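Local atomic coordinates of putative (Helicobacter pylori J99, PDB entry 4R7K), a protein that is of unknown function but belongs to the SRPBCC superfamily, whose helix-grip fold commonly encloses a pocket for hydrophobic ligands. Residues A[31-36]-A[138-143]; A[45-50]-A[152-157]; A[51-56]-A[146-151]; A[104-109]-A[126-131]. All blocks are in the same frame, centred on the assembly; numbering follows the deposited sequence. Where two conformers were deposited one is given.

In the fold
All four contacts involve one antiparallel sheet. Interactions 2 and 3 are successive parts of the same pairing, strand 44-53 against strand 150-160: the first is buried and ladder-like, with a salt bridge on one face, while the second lies about 16 Å away between centres, at the more exposed turn end, where the last backbone pair is joined by a lysine and a glycine N-H that each bond a turn carbonyl. Interaction 1, also buried, lays the loop 31-36 over strand 136-146, the next strand of the sheet, by apolar and aromatic packing with one bridging water. Interaction 4, partly buried, sits about 35 Å from interaction 3 between centres and joins strand 103-114 to the end of strand 118-126 under a tryptophan.

Interaction 1. Residues A[31-36]-A[138-143]; sequences IRWPKK and YHAWLV
Pro34 sits on the Tyr138 ring: its CD lies over one face, 3.8 Å from the ring centroid, a CH-pi contact, and its CG also meets the ring, near CZ and CE1. Trp33 reaches the same tyrosine differently, its CZ3 lying 3.7 Å from Tyr138 CD2 at the ring's edge, with the two ring planes inclined at 53°. Further along the strand, Ile31 closes on Ala140 with two methyl groups; CG2 and CD1 are each 3.7 Å from Ala140 CB. The same CG2 covers a face of the Trp33 indole, so isoleucine, tryptophan and alanine form one apolar cluster. Tyr138 CG is anti to the backbone N (chi1 -173°), which carries the phenol out to the loop. Its OH lies 2.6 Å from a water in the plane of the ring, and this water donates to Arg32 O at 2.7 Å. Behind this shell, Trp37 stacks on Tyr138, Gln156 of the adjoining strand touches both Ile31 and Trp33, and Arg32 turns away to Glu113 and to Thr26 of the second subunit. The loop 31-36 is therefore held against the sheet mainly by apolar and aromatic surface, with a single water tying its backbone to the tyrosine hydroxyl.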
loop_
_atom_site.group_PDB
_atom_site.type_symbol
_atom_site.label_atom_id
_atom_site.label_comp_id
_atom_site.label_asym_id
_atom_site.label_seq_id
_atom_site.Cartn_x
_atom_site.Cartn_y
_atom_site.Cartn_z
ATOM N N ILE A 31 5.855 -2.111 25.397
ATOM C CA ILE A 31 6.457 -3.416 25.235
ATOM C C ILE A 31 7.799 -3.535 25.934
ATOM O O ILE A 31 8.596 -2.597 25.903
ATOM C CB ILE A 31 6.620 -3.725 23.738
ATOM C CG1 ILE A 31 5.228 -4.061 23.203
ATOM C CG2 ILE A 31 7.556 -4.929 23.541
ATOM C CD1 ILE A 31 5.089 -4.127 21.716
ATOM N N ARG A 32 8.024 -4.670 26.601
ATOM C CA ARG A 32 9.316 -4.934 27.276
ATOM C C ARG A 32 10.206 -5.691 26.279
ATOM O O ARG A 32 9.896 -6.813 25.912
ATOM C CB ARG A 32 9.131 -5.760 28.532
ATOM C CG ARG A 32 8.163 -5.169 29.540
ATOM C CD ARG A 32 8.113 -5.986 30.835
ATOM N NE ARG A 32 7.247 -5.325 31.815
ATOM C CZ ARG A 32 6.131 -5.822 32.344
ATOM N NH1 ARG A 32 5.729 -7.077 32.091
ATOM N NH2 ARG A 32 5.447 -5.076 33.214
ATOM N N TRP A 33 11.301 -5.074 25.829
ATOM C CA TRP A 33 12.188 -5.708 24.831
ATOM C C TRP A 33 13.434 -6.354 25.414
ATOM O O TRP A 33 14.125 -5.736 26.216
ATOM C CB TRP A 33 12.709 -4.662 23.812
ATOM C CG TRP A 33 11.645 -3.992 23.030
ATOM C CD1 TRP A 33 11.038 -2.847 23.353
ATOM C CD2 TRP A 33 11.043 -4.435 21.782
ATOM N NE1 TRP A 33 10.083 -2.525 22.411
ATOM C CE2 TRP A 33 10.048 -3.508 21.457
ATOM C CE3 TRP A 33 11.213 -5.542 20.964
ATOM C CZ2 TRP A 33 9.267 -3.626 20.325
ATOM C CZ3 TRP A 33 10.457 -5.656 19.834
ATOM C CH2 TRP A 33 9.482 -4.717 19.528
ATOM N N PRO A 34 13.762 -7.576 24.978
ATOM C CA PRO A 34 15.051 -8.088 25.379
ATOM C C PRO A 34 16.108 -7.150 24.771
ATOM O O PRO A 34 15.862 -6.535 23.728
ATOM C CB PRO A 34 15.086 -9.503 24.784
ATOM C CG PRO A 34 13.662 -9.849 24.518
ATOM C CD PRO A 34 12.980 -8.561 24.202
ATOM N N LYS A 35 17.265 -7.043 25.429
ATOM C CA LYS A 35 18.332 -6.134 25.032
ATOM C C LYS A 35 18.679 -6.219 23.545
ATOM O O LYS A 35 18.825 -5.208 22.863
ATOM C CB LYS A 35 19.590 -6.443 25.830
ATOM C CG LYS A 35 20.729 -5.484 25.568
ATOM C CD LYS A 35 22.007 -6.004 26.165
ATOM C CE LYS A 35 23.131 -5.028 25.937
ATOM N NZ LYS A 35 24.362 -5.593 26.533
ATOM N N LYS A 36 18.793 -7.445 23.076
ATOM C CA LYS A 36 19.118 -7.766 21.700
ATOM C C LYS A 36 18.165 -7.193 20.636
ATOM O O LYS A 36 18.558 -7.007 19.482
ATOM C CB LYS A 36 19.132 -9.297 21.623
ATOM C CG LYS A 36 19.210 -9.901 20.262
ATOM C CD LYS A 36 19.344 -11.409 20.377
ATOM C CE LYS A 36 19.370 -12.027 18.997
ATOM N NZ LYS A 36 19.460 -13.519 19.042
ATOM N N TYR A 138 11.715 -10.546 16.400
ATOM C CA TYR A 138 11.044 -10.610 17.706
ATOM C C TYR A 138 9.775 -9.805 17.514
ATOM O O TYR A 138 9.832 -8.591 17.276
ATOM C CB TYR A 138 11.921 -10.034 18.792
ATOM C CG TYR A 138 11.392 -10.205 20.208
ATOM C CD1 TYR A 138 11.701 -11.335 20.964
ATOM C CD2 TYR A 138 10.654 -9.210 20.820
ATOM C CE1 TYR A 138 11.233 -11.475 22.268
ATOM C CE2 TYR A 138 10.166 -9.366 22.118
ATOM C CZ TYR A 138 10.466 -10.484 22.837
ATOM O OH TYR A 138 9.988 -10.595 24.137
ATOM N N HIS A 139 8.630 -10.472 17.541
ATOM C CA HIS A 139 7.350 -9.828 17.272
ATOM C C HIS A 139 6.535 -9.791 18.561
ATOM O O HIS A 139 6.174 -10.812 19.106
ATOM C CB HIS A 139 6.632 -10.663 16.251
ATOM C CG HIS A 139 5.357 -10.073 15.755
ATOM N ND1 HIS A 139 4.714 -10.557 14.639
ATOM C CD2 HIS A 139 4.670 -8.970 16.136
ATOM C CE1 HIS A 139 3.624 -9.843 14.420
ATOM N NE2 HIS A 139 3.575 -8.875 15.316
ATOM N N ALA A 140 6.263 -8.587 19.042
ATOM C CA ALA A 140 5.621 -8.412 20.329
ATOM C C ALA A 140 4.263 -7.775 20.162
ATOM O O ALA A 140 4.000 -6.998 19.193
ATOM C CB ALA A 140 6.488 -7.555 21.225
ATOM N N TRP A 141 3.418 -8.081 21.123
ATOM C CA TRP A 141 2.067 -7.618 21.138
ATOM C C TRP A 141 1.702 -7.163 22.520
ATOM O O TRP A 141 2.117 -7.779 23.541
ATOM C CB TRP A 141 1.099 -8.761 20.761
ATOM C CG TRP A 141 1.219 -9.355 19.396
ATOM C CD1 TRP A 141 2.153 -10.266 18.981
ATOM C CD2 TRP A 141 0.337 -9.149 18.282
ATOM N NE1 TRP A 141 1.909 -10.623 17.670
ATOM C CE2 TRP A 141 0.805 -9.953 17.220
ATOM C CE3 TRP A 141 -0.822 -8.376 18.082
ATOM C CZ2 TRP A 141 0.193 -9.963 15.969
ATOM C CZ3 TRP A 141 -1.419 -8.375 16.824
ATOM C CH2 TRP A 141 -0.935 -9.184 15.800
ATOM N N LEU A 142 0.871 -6.125 22.561
ATOM C CA LEU A 142 0.317 -5.609 23.795
ATOM C C LEU A 142 -1.135 -5.274 23.537
ATOM O O LEU A 142 -1.441 -4.385 22.726
ATOM C CB LEU A 142 1.084 -4.372 24.259
ATOM C CG LEU A 142 0.857 -3.964 25.728
ATOM C CD1 LEU A 142 1.993 -3.032 26.163
ATOM C CD2 LEU A 142 -0.501 -3.292 25.860
ATOM N N VAL A 143 -2.025 -6.009 24.203
ATOM C CA VAL A 143 -3.473 -5.810 24.091
ATOM C C VAL A 143 -3.934 -5.331 25.467
ATOM O O VAL A 143 -3.625 -5.984 26.467
ATOM C CB VAL A 143 -4.217 -7.126 23.737
ATOM C CG1 VAL A 143 -5.723 -6.858 23.587
ATOM C CG2 VAL A 143 -3.714 -7.744 22.434
HETATM O O HOH W 1 8.279 -8.699 24.819
#

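Interaction 2. Residues A[45-50]-A[152-157]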
loop_
_atom_site.group_PDB
_atom_site.type_symbol
_atom_site.label_atom_id
_atom_site.label_comp_id
_atom_site.label_asym_id
_atom_site.label_seq_id
_atom_site.Cartn_x
_atom_site.Cartn_y
_atom_site.Cartn_z
ATOM N N PHE A 45 12.497 -1.958 12.252
ATOM C CA PHE A 45 11.554 -1.781 13.313
ATOM C C PHE A 45 10.230 -1.376 12.694
ATOM O O PHE A 45 10.158 -0.474 11.852
ATOM C CB PHE A 45 12.057 -0.746 14.313
ATOM C CG PHE A 45 11.037 -0.357 15.349
ATOM C CD1 PHE A 45 10.578 -1.295 16.269
ATOM C CD2 PHE A 45 10.516 0.920 15.380
ATOM C CE1 PHE A 45 9.650 -0.950 17.228
ATOM C CE2 PHE A 45 9.542 1.262 16.318
ATOM C CZ PHE A 45 9.133 0.333 17.252
ATOM N N VAL A 46 9.180 -2.078 13.094
ATOM C CA VAL A 46 7.841 -1.833 12.580
ATOM C C VAL A 46 6.906 -1.612 13.767
ATOM O O VAL A 46 7.009 -2.340 14.748
ATOM C CB VAL A 46 7.355 -3.075 11.826
ATOM C CG1 VAL A 46 6.071 -2.781 11.085
ATOM C CG2 VAL A 46 8.438 -3.566 10.873
ATOM N N SER A 47 6.029 -0.603 13.685
ATOM C CA SER A 47 5.048 -0.339 14.736
ATOM C C SER A 47 3.677 -0.049 14.138
ATOM O O SER A 47 3.541 0.785 13.225
ATOM C CB SER A 47 5.532 0.852 15.602
ATOM O OG SER A 47 4.646 1.104 16.678
ATOM N N ASN A 48 2.675 -0.765 14.646
ATOM C CA ASN A 48 1.303 -0.579 14.285
ATOM C C ASN A 48 0.431 -0.567 15.554
ATOM O O ASN A 48 0.721 -1.281 16.529
ATOM C CB ASN A 48 0.837 -1.717 13.369
ATOM C CG ASN A 48 1.599 -1.769 12.063
ATOM O OD1 ASN A 48 2.690 -2.312 11.985
ATOM N ND2 ASN A 48 1.009 -1.239 11.032
ATOM N N GLU A 49 -0.679 0.165 15.518
ATOM C CA GLU A 49 -1.549 0.279 16.634
ATOM C C GLU A 49 -2.974 0.701 16.220
ATOM O O GLU A 49 -3.158 1.547 15.336
ATOM C CB GLU A 49 -0.997 1.345 17.568
ATOM C CG GLU A 49 -1.741 1.548 18.828
ATOM C CD GLU A 49 -1.250 2.761 19.619
ATOM O OE1 GLU A 49 -0.483 3.595 19.071
ATOM O OE2 GLU A 49 -1.620 2.874 20.811
ATOM N N VAL A 50 -3.950 0.074 16.853
ATOM C CA VAL A 50 -5.360 0.434 16.720
ATOM C C VAL A 50 -5.946 0.644 18.111
ATOM O O VAL A 50 -5.493 0.068 19.090
ATOM C CB VAL A 50 -6.179 -0.601 15.962
ATOM C CG1 VAL A 50 -5.774 -0.628 14.476
ATOM C CG2 VAL A 50 -6.075 -1.956 16.609
ATOM N N ARG A 152 -7.032 -1.286 23.120
ATOM C CA ARG A 152 -5.841 -0.983 22.358
ATOM C C ARG A 152 -5.096 -2.245 21.969
ATOM O O ARG A 152 -4.938 -3.161 22.786
ATOM C CB ARG A 152 -4.906 -0.121 23.191
ATOM C CG ARG A 152 -3.551 0.190 22.551
ATOM C CD ARG A 152 -2.714 0.963 23.565
ATOM N NE ARG A 152 -1.429 1.469 23.040
ATOM C CZ ARG A 152 -0.307 1.560 23.744
ATOM N NH1 ARG A 152 -0.258 1.118 24.984
ATOM N NH2 ARG A 152 0.785 2.071 23.182
ATOM N N ILE A 153 -4.680 -2.312 20.704
ATOM C CA ILE A 153 -3.855 -3.394 20.213
ATOM C C ILE A 153 -2.592 -2.781 19.601
ATOM O O ILE A 153 -2.651 -2.097 18.574
ATOM C CB ILE A 153 -4.565 -4.287 19.158
ATOM C CG1 ILE A 153 -5.934 -4.714 19.635
ATOM C CG2 ILE A 153 -3.698 -5.506 18.867
ATOM C CD1 ILE A 153 -6.799 -5.403 18.593
ATOM N N LEU A 154 -1.460 -3.038 20.235
ATOM C CA LEU A 154 -0.181 -2.536 19.791
ATOM C C LEU A 154 0.637 -3.710 19.387
ATOM O O LEU A 154 0.786 -4.658 20.184
ATOM C CB LEU A 154 0.550 -1.827 20.931
ATOM C CG LEU A 154 2.012 -1.359 20.674
ATOM C CD1 LEU A 154 2.082 -0.205 19.706
ATOM C CD2 LEU A 154 2.670 -0.937 21.977
ATOM N N THR A 155 1.169 -3.678 18.157
ATOM C CA THR A 155 2.075 -4.694 17.737
ATOM C C THR A 155 3.356 -4.067 17.118
ATOM O O THR A 155 3.308 -3.148 16.273
ATOM C CB THR A 155 1.419 -5.742 16.832
ATOM O OG1 THR A 155 2.303 -6.864 16.718
ATOM C CG2 THR A 155 1.121 -5.181 15.452
ATOM N N GLN A 156 4.491 -4.580 17.549
ATOM C CA GLN A 156 5.792 -4.071 17.142
ATOM C C GLN A 156 6.715 -5.204 16.889
ATOM O O GLN A 156 6.683 -6.203 17.603
ATOM C CB GLN A 156 6.382 -3.147 18.212
ATOM C CG GLN A 156 5.531 -1.949 18.531
ATOM C CD GLN A 156 6.145 -1.006 19.551
ATOM O OE1 GLN A 156 6.779 -1.413 20.531
ATOM N NE2 GLN A 156 5.952 0.269 19.320
ATOM N N GLU A 157 7.529 -5.086 15.834
ATOM C CA GLU A 157 8.469 -6.132 15.484
ATOM C C GLU A 157 9.842 -5.508 15.207
ATOM O O GLU A 157 9.955 -4.469 14.513
ATOM C CB GLU A 157 8.017 -6.904 14.222
ATOM C CG GLU A 157 8.952 -8.030 13.813
ATOM C CD GLU A 157 8.362 -8.982 12.752
ATOM O OE1 GLU A 157 9.108 -9.360 11.837
ATOM O OE2 GLU A 157 7.157 -9.340 12.802
HETATM O O HOH W 2 4.025 -4.046 13.542
HETATM O O HOH W 3 1.666 4.032 20.912
#
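The Arg152 guanidinium carries Leu154 CB over one face and meets Glu49 at its edge, where NE gives a salt-bridging hydrogen bond of 2.6 Å to Glu49 OE2. That bond lies near the guanidinium plane but reaches the carboxylate from above its own plane, the two groups being turned 54° apart. A water accepts from Arg152 NH2 and donates to Glu49 OE1, giving the ion pair a second link. At the edge of the Phe45 ring lies the Gln156 amide, its NE2 3.8 Å from Phe45 CZ and its plane at 73° to the ring. The same NE2 donates to Ser47 OG at 3.1 Å, almost straight at 171° and in the amide plane. The Gln156 chain, extended beyond CG, brings the amide to this serine. These side chains share a face with Leu154. On the other face, Val50 CG2 packs 3.8 Å from Ile153 CB, and Asn48 lies beside Thr155; a water donates to both Asn48 OD1 and Thr155 O. Between the faces the antiparallel backbones are laced by paired bonds at Val46-Glu157, Asn48-Thr155 and Val50-Ile153, alternating with the non-hydrogen-bonded pairs Ser47-Gln156 and Glu49-Leu154. Glu49 OE1 also bonds Ser47 of the second subunit. Helix 174-190 covers the Asn48 and Ile153 face, with Gln180 taking a bond from Asn48 ND2, while strand 136-146 continues the sheet beyond strand 150-160.

Interaction 3. Residues A[51-56]-A[146-151]; sequences IVKGLD and LDNDRV
Lys53 reaches over the 146-151 turn to the Asn148 carbonyl. From CB the chain leaves with CG anti to the backbone N, then bends at chi2 (84°), which swings the rest of the side chain over the turn. CD touches Arg150 CG at 3.8 Å, CE lies 3.6 Å from Asn148 O, and NZ donates to that same oxygen at 2.9 Å, approaching 26° out of the carbonyl plane. The ammonium also forms a salt bridge with Glu41 of the second subunit, so it joins the turn to the neighbouring chain. Arg150 braces the turn from within: its NE bonds Asp147 O at 3.0 Å, in the guanidinium plane, while Leu146 CD1 covers one face of the group. Its NH1 packs against Ile51 CG2 and bonds Pro39 of the second subunit. On the other face of the sheet, Val151 CG2 reaches Leu55 O and Val151 CB meets Leu55 CB. The backbones pair through two hydrogen bonds between Val52 and Val151, and Gly54 N continues the line with a 2.7 Å bond to Asp149 O. Gly54 has a positive phi, as do Asn148 and Asp149 in the turn. This is the end of an antiparallel ladder: strand 150-160 emerges from the tight beta-hairpin turn after strand 136-146, while strand 44-53 gives way to helix 57-65, N-capped by Asp56.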
loop_
_atom_site.group_PDB
_atom_site.type_symbol
_atom_site.label_atom_id
_atom_site.label_comp_id
_atom_site.label_asym_id
_atom_site.label_seq_id
_atom_site.Cartn_x
_atom_site.Cartn_y
_atom_site.Cartn_z
ATOM N N ILE A 51 -6.974 1.479 18.192
ATOM C CA ILE A 51 -7.684 1.693 19.443
ATOM C C ILE A 51 -9.098 1.729 18.992
ATOM O O ILE A 51 -9.469 2.587 18.155
ATOM C CB ILE A 51 -7.284 2.969 20.162
ATOM C CG1 ILE A 51 -5.833 2.821 20.679
ATOM C CG2 ILE A 51 -8.216 3.228 21.341
ATOM C CD1 ILE A 51 -5.254 4.100 21.273
ATOM N N VAL A 52 -9.873 0.783 19.510
ATOM C CA VAL A 52 -11.244 0.590 19.080
ATOM C C VAL A 52 -12.249 0.524 20.229
ATOM O O VAL A 52 -12.056 -0.181 21.241
ATOM C CB VAL A 52 -11.368 -0.727 18.289
ATOM C CG1 VAL A 52 -12.759 -0.843 17.650
ATOM C CG2 VAL A 52 -10.289 -0.798 17.215
ATOM N N LYS A 53 -13.377 1.183 19.998
ATOM C CA LYS A 53 -14.459 1.317 20.978
ATOM C C LYS A 53 -15.388 0.127 20.896
ATOM O O LYS A 53 -15.682 -0.336 19.817
ATOM C CB LYS A 53 -15.237 2.604 20.653
ATOM C CG LYS A 53 -16.416 2.983 21.559
ATOM C CD LYS A 53 -15.983 3.727 22.793
ATOM C CE LYS A 53 -17.182 4.406 23.453
ATOM N NZ LYS A 53 -16.774 5.103 24.698
ATOM N N GLY A 54 -15.822 -0.385 22.050
ATOM C CA GLY A 54 -16.815 -1.478 22.104
ATOM C C GLY A 54 -16.295 -2.868 21.772
ATOM O O GLY A 54 -17.062 -3.798 21.621
ATOM N N LEU A 55 -14.987 -2.986 21.622
ATOM C CA LEU A 55 -14.333 -4.262 21.317
ATOM C C LEU A 55 -14.092 -5.002 22.637
ATOM O O LEU A 55 -13.689 -4.378 23.616
ATOM C CB LEU A 55 -12.991 -3.967 20.653
ATOM C CG LEU A 55 -12.236 -5.099 19.995
ATOM C CD1 LEU A 55 -13.137 -5.802 18.989
ATOM C CD2 LEU A 55 -10.979 -4.538 19.331
ATOM N N ASP A 56 -14.332 -6.313 22.669
ATOM C CA ASP A 56 -14.138 -7.083 23.887
ATOM C C ASP A 56 -12.684 -7.575 24.043
ATOM O O ASP A 56 -12.152 -8.286 23.185
ATOM C CB ASP A 56 -15.086 -8.293 23.935
ATOM C CG ASP A 56 -15.007 -8.988 25.258
ATOM O OD1 ASP A 56 -15.420 -8.365 26.252
ATOM O OD2 ASP A 56 -14.466 -10.101 25.324
ATOM N N LEU A 146 -8.739 0.084 27.816
ATOM C CA LEU A 146 -8.546 1.506 28.078
ATOM C C LEU A 146 -9.867 2.041 28.598
ATOM O O LEU A 146 -10.903 1.398 28.430
ATOM C CB LEU A 146 -8.144 2.291 26.820
ATOM C CG LEU A 146 -6.845 1.924 26.095
ATOM C CD1 LEU A 146 -6.588 2.941 25.027
ATOM C CD2 LEU A 146 -5.698 1.855 27.088
ATOM N N ASP A 147 -9.831 3.217 29.213
ATOM C CA ASP A 147 -11.053 3.834 29.760
ATOM C C ASP A 147 -12.171 3.951 28.758
ATOM O O ASP A 147 -11.939 4.114 27.558
ATOM C CB ASP A 147 -10.768 5.249 30.264
ATOM C CG ASP A 147 -10.039 5.266 31.583
ATOM O OD1 ASP A 147 -10.283 4.358 32.407
ATOM O OD2 ASP A 147 -9.248 6.211 31.814
ATOM N N ASN A 148 -13.387 3.833 29.274
ATOM C CA ASN A 148 -14.613 3.995 28.513
ATOM C C ASN A 148 -14.808 3.002 27.364
ATOM O O ASN A 148 -15.068 3.394 26.233
ATOM C CB ASN A 148 -14.728 5.441 28.016
ATOM C CG ASN A 148 -16.163 5.858 27.757
ATOM O OD1 ASN A 148 -17.103 5.117 28.048
ATOM N ND2 ASN A 148 -16.340 7.062 27.235
ATOM N N ASP A 149 -14.643 1.719 27.666
ATOM C CA ASP A 149 -14.938 0.644 26.731
ATOM C C ASP A 149 -14.162 0.601 25.411
ATOM O O ASP A 149 -14.725 0.268 24.378
ATOM C CB ASP A 149 -16.458 0.709 26.452
ATOM C CG ASP A 149 -16.997 -0.520 25.756
ATOM O OD1 ASP A 149 -16.469 -1.636 25.984
ATOM O OD2 ASP A 149 -17.996 -0.364 25.014
ATOM N N ARG A 150 -12.863 0.885 25.461
ATOM C CA ARG A 150 -12.015 0.845 24.286
ATOM C C ARG A 150 -10.919 -0.181 24.521
ATOM O O ARG A 150 -10.513 -0.411 25.655
ATOM C CB ARG A 150 -11.356 2.214 24.035
ATOM C CG ARG A 150 -12.301 3.373 23.749
ATOM C CD ARG A 150 -11.480 4.653 23.621
ATOM N NE ARG A 150 -10.837 4.989 24.877
ATOM C CZ ARG A 150 -9.643 5.568 24.981
ATOM N NH1 ARG A 150 -8.937 5.850 23.906
ATOM N NH2 ARG A 150 -9.131 5.818 26.177
ATOM N N VAL A 151 -10.451 -0.809 23.454
ATOM C CA VAL A 151 -9.352 -1.753 23.546
ATOM C C VAL A 151 -8.261 -1.286 22.605
ATOM O O VAL A 151 -8.546 -0.880 21.463
ATOM C CB VAL A 151 -9.804 -3.178 23.180
ATOM C CG1 VAL A 151 -8.633 -4.092 22.941
ATOM C CG2 VAL A 151 -10.741 -3.734 24.248
#

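Interaction 4. Residues A[104-109]-A[126-131]; sequences LVEAEV and WNEAKG
Trp126 and Glu106, which bury the most surface here, form a hydrogen-bonded antiparallel pair near the open end of the beta-hairpin formed by strands 103-114 and 118-126. Each backbone N donates to the other's carbonyl: Glu106 N to Trp126 O and Trp126 N to Glu106 O, both at 2.9 Å. Their side chains emerge on the same face. Trp126 CG stands between the backbone N and the carbonyl carbon (chi1 61°), folding the indole back over the partner strand. Glu106 CB consequently lies over one face of the five-membered ring, 3.7 Å from its centroid, a CH-pi contact. The six-membered portion extends further along the strand, with CZ3 3.8 Å from Ala107 CA and CH2 4.0 Å from Glu108 CB. Beyond CB the Glu106 chain bends at chi2, and OE1 forms a salt bridge with Arg95, a residue that also touches Trp126. This arginine would probably help offset the negative charge gathered here, because Glu128 folds back from the following loop toward the same glutamate. Their carboxylates, with planes 24° apart, make no bond to each other: Glu128 OE2 meets the Glu106 CG methylene at 3.8 Å and stands 3.9 Å from Glu106 OE2.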
loop_
_atom_site.group_PDB
_atom_site.type_symbol
_atom_site.label_atom_id
_atom_site.label_comp_id
_atom_site.label_asym_id
_atom_site.label_seq_id
_atom_site.Cartn_x
_atom_site.Cartn_y
_atom_site.Cartn_z
ATOM N N LEU A 104 7.721 -19.740 5.205
ATOM C CA LEU A 104 7.594 -20.457 6.464
ATOM C C LEU A 104 8.443 -19.794 7.550
ATOM O O LEU A 104 9.648 -19.515 7.367
ATOM C CB LEU A 104 8.013 -21.915 6.298
ATOM C CG LEU A 104 7.475 -22.614 5.034
ATOM C CD1 LEU A 104 7.855 -24.090 5.037
ATOM C CD2 LEU A 104 5.970 -22.471 4.870
ATOM N N VAL A 105 7.811 -19.553 8.689
ATOM C CA VAL A 105 8.478 -18.925 9.811
ATOM C C VAL A 105 8.412 -19.884 10.980
ATOM O O VAL A 105 7.303 -20.343 11.330
ATOM C CB VAL A 105 7.774 -17.602 10.209
ATOM C CG1 VAL A 105 8.453 -16.954 11.428
ATOM C CG2 VAL A 105 7.737 -16.638 9.030
ATOM N N GLU A 106 9.589 -20.240 11.510
ATOM C CA GLU A 106 9.706 -21.058 12.706
ATOM C C GLU A 106 9.630 -20.068 13.859
ATOM O O GLU A 106 10.128 -18.954 13.742
ATOM C CB GLU A 106 11.048 -21.799 12.741
ATOM C CG GLU A 106 11.223 -22.833 11.640
ATOM C CD GLU A 106 10.279 -24.014 11.809
ATOM O OE1 GLU A 106 9.886 -24.304 12.957
ATOM O OE2 GLU A 106 9.935 -24.652 10.797
ATOM N N ALA A 107 8.998 -20.437 14.974
ATOM C CA ALA A 107 8.868 -19.469 16.069
ATOM C C ALA A 107 8.786 -20.110 17.429
ATOM O O ALA A 107 8.505 -21.297 17.556
ATOM C CB ALA A 107 7.632 -18.617 15.847
ATOM N N GLU A 108 9.031 -19.291 18.448
ATOM C CA GLU A 108 8.956 -19.725 19.827
ATOM C C GLU A 108 8.517 -18.552 20.704
ATOM O O GLU A 108 9.092 -17.482 20.652
ATOM C CB GLU A 108 10.294 -20.289 20.305
ATOM C CG GLU A 108 10.265 -20.758 21.747
ATOM C CD GLU A 108 11.452 -21.641 22.130
ATOM O OE1 GLU A 108 11.700 -22.649 21.444
ATOM O OE2 GLU A 108 12.093 -21.366 23.160
ATOM N N VAL A 109 7.455 -18.750 21.472
ATOM C CA VAL A 109 6.958 -17.709 22.363
ATOM C C VAL A 109 7.986 -17.470 23.457
ATOM O O VAL A 109 8.461 -18.419 24.077
ATOM C CB VAL A 109 5.591 -18.070 22.969
ATOM C CG1 VAL A 109 5.072 -16.955 23.861
ATOM C CG2 VAL A 109 4.607 -18.323 21.857
ATOM N N TRP A 126 12.215 -17.042 13.032
ATOM C CA TRP A 126 13.379 -17.185 12.192
ATOM C C TRP A 126 13.073 -18.083 11.007
ATOM O O TRP A 126 12.064 -18.817 10.983
ATOM C CB TRP A 126 14.555 -17.785 12.980
ATOM C CG TRP A 126 14.314 -19.200 13.553
ATOM C CD1 TRP A 126 14.671 -20.386 12.998
ATOM C CD2 TRP A 126 13.687 -19.515 14.801
ATOM N NE1 TRP A 126 14.284 -21.434 13.813
ATOM C CE2 TRP A 126 13.680 -20.913 14.928
ATOM C CE3 TRP A 126 13.101 -18.743 15.810
ATOM C CZ2 TRP A 126 13.116 -21.555 16.024
ATOM C CZ3 TRP A 126 12.553 -19.381 16.905
ATOM C CH2 TRP A 126 12.560 -20.779 17.001
ATOM N N ASN A 127 13.938 -18.015 10.010
ATOM C CA ASN A 127 13.826 -18.911 8.864
ATOM C C ASN A 127 14.986 -19.883 8.943
ATOM O O ASN A 127 15.889 -19.703 9.762
ATOM C CB ASN A 127 13.789 -18.155 7.528
ATOM C CG ASN A 127 15.020 -17.287 7.296
ATOM O OD1 ASN A 127 16.038 -17.429 7.976
ATOM N ND2 ASN A 127 14.930 -16.379 6.319
ATOM N N GLU A 128 14.948 -20.903 8.096
ATOM C CA GLU A 128 15.974 -21.953 8.054
ATOM C C GLU A 128 17.096 -21.624 7.055
ATOM O O GLU A 128 17.884 -22.497 6.711
ATOM C CB GLU A 128 15.331 -23.282 7.607
ATOM C CG GLU A 128 14.055 -23.732 8.328
ATOM C CD GLU A 128 14.293 -24.173 9.761
ATOM O OE1 GLU A 128 14.993 -23.454 10.501
ATOM O OE2 GLU A 128 13.754 -25.231 10.159
ATOM N N ALA A 129 17.153 -20.389 6.567
ATOM C CA ALA A 129 18.138 -20.012 5.561
ATOM C C ALA A 129 19.512 -19.717 6.151
ATOM O O ALA A 129 19.679 -19.606 7.361
ATOM C CB ALA A 129 17.634 -18.811 4.766
ATOM N N LYS A 130 20.491 -19.586 5.266
ATOM C CA LYS A 130 21.869 -19.295 5.651
ATOM C C LYS A 130 22.378 -18.035 4.946
ATOM O O LYS A 130 21.759 -17.545 3.993
ATOM C CB LYS A 130 22.784 -20.468 5.271
ATOM C CG LYS A 130 22.566 -20.951 3.838
ATOM C CD LYS A 130 23.765 -21.679 3.247
ATOM C CE LYS A 130 24.888 -20.703 2.911
ATOM N NZ LYS A 130 24.565 -19.736 1.814
ATOM N N GLY A 131 23.520 -17.535 5.417
ATOM C CA GLY A 131 24.181 -16.376 4.825
ATOM C C GLY A 131 23.332 -15.126 4.806
ATOM O O GLY A 131 22.718 -14.770 5.795
#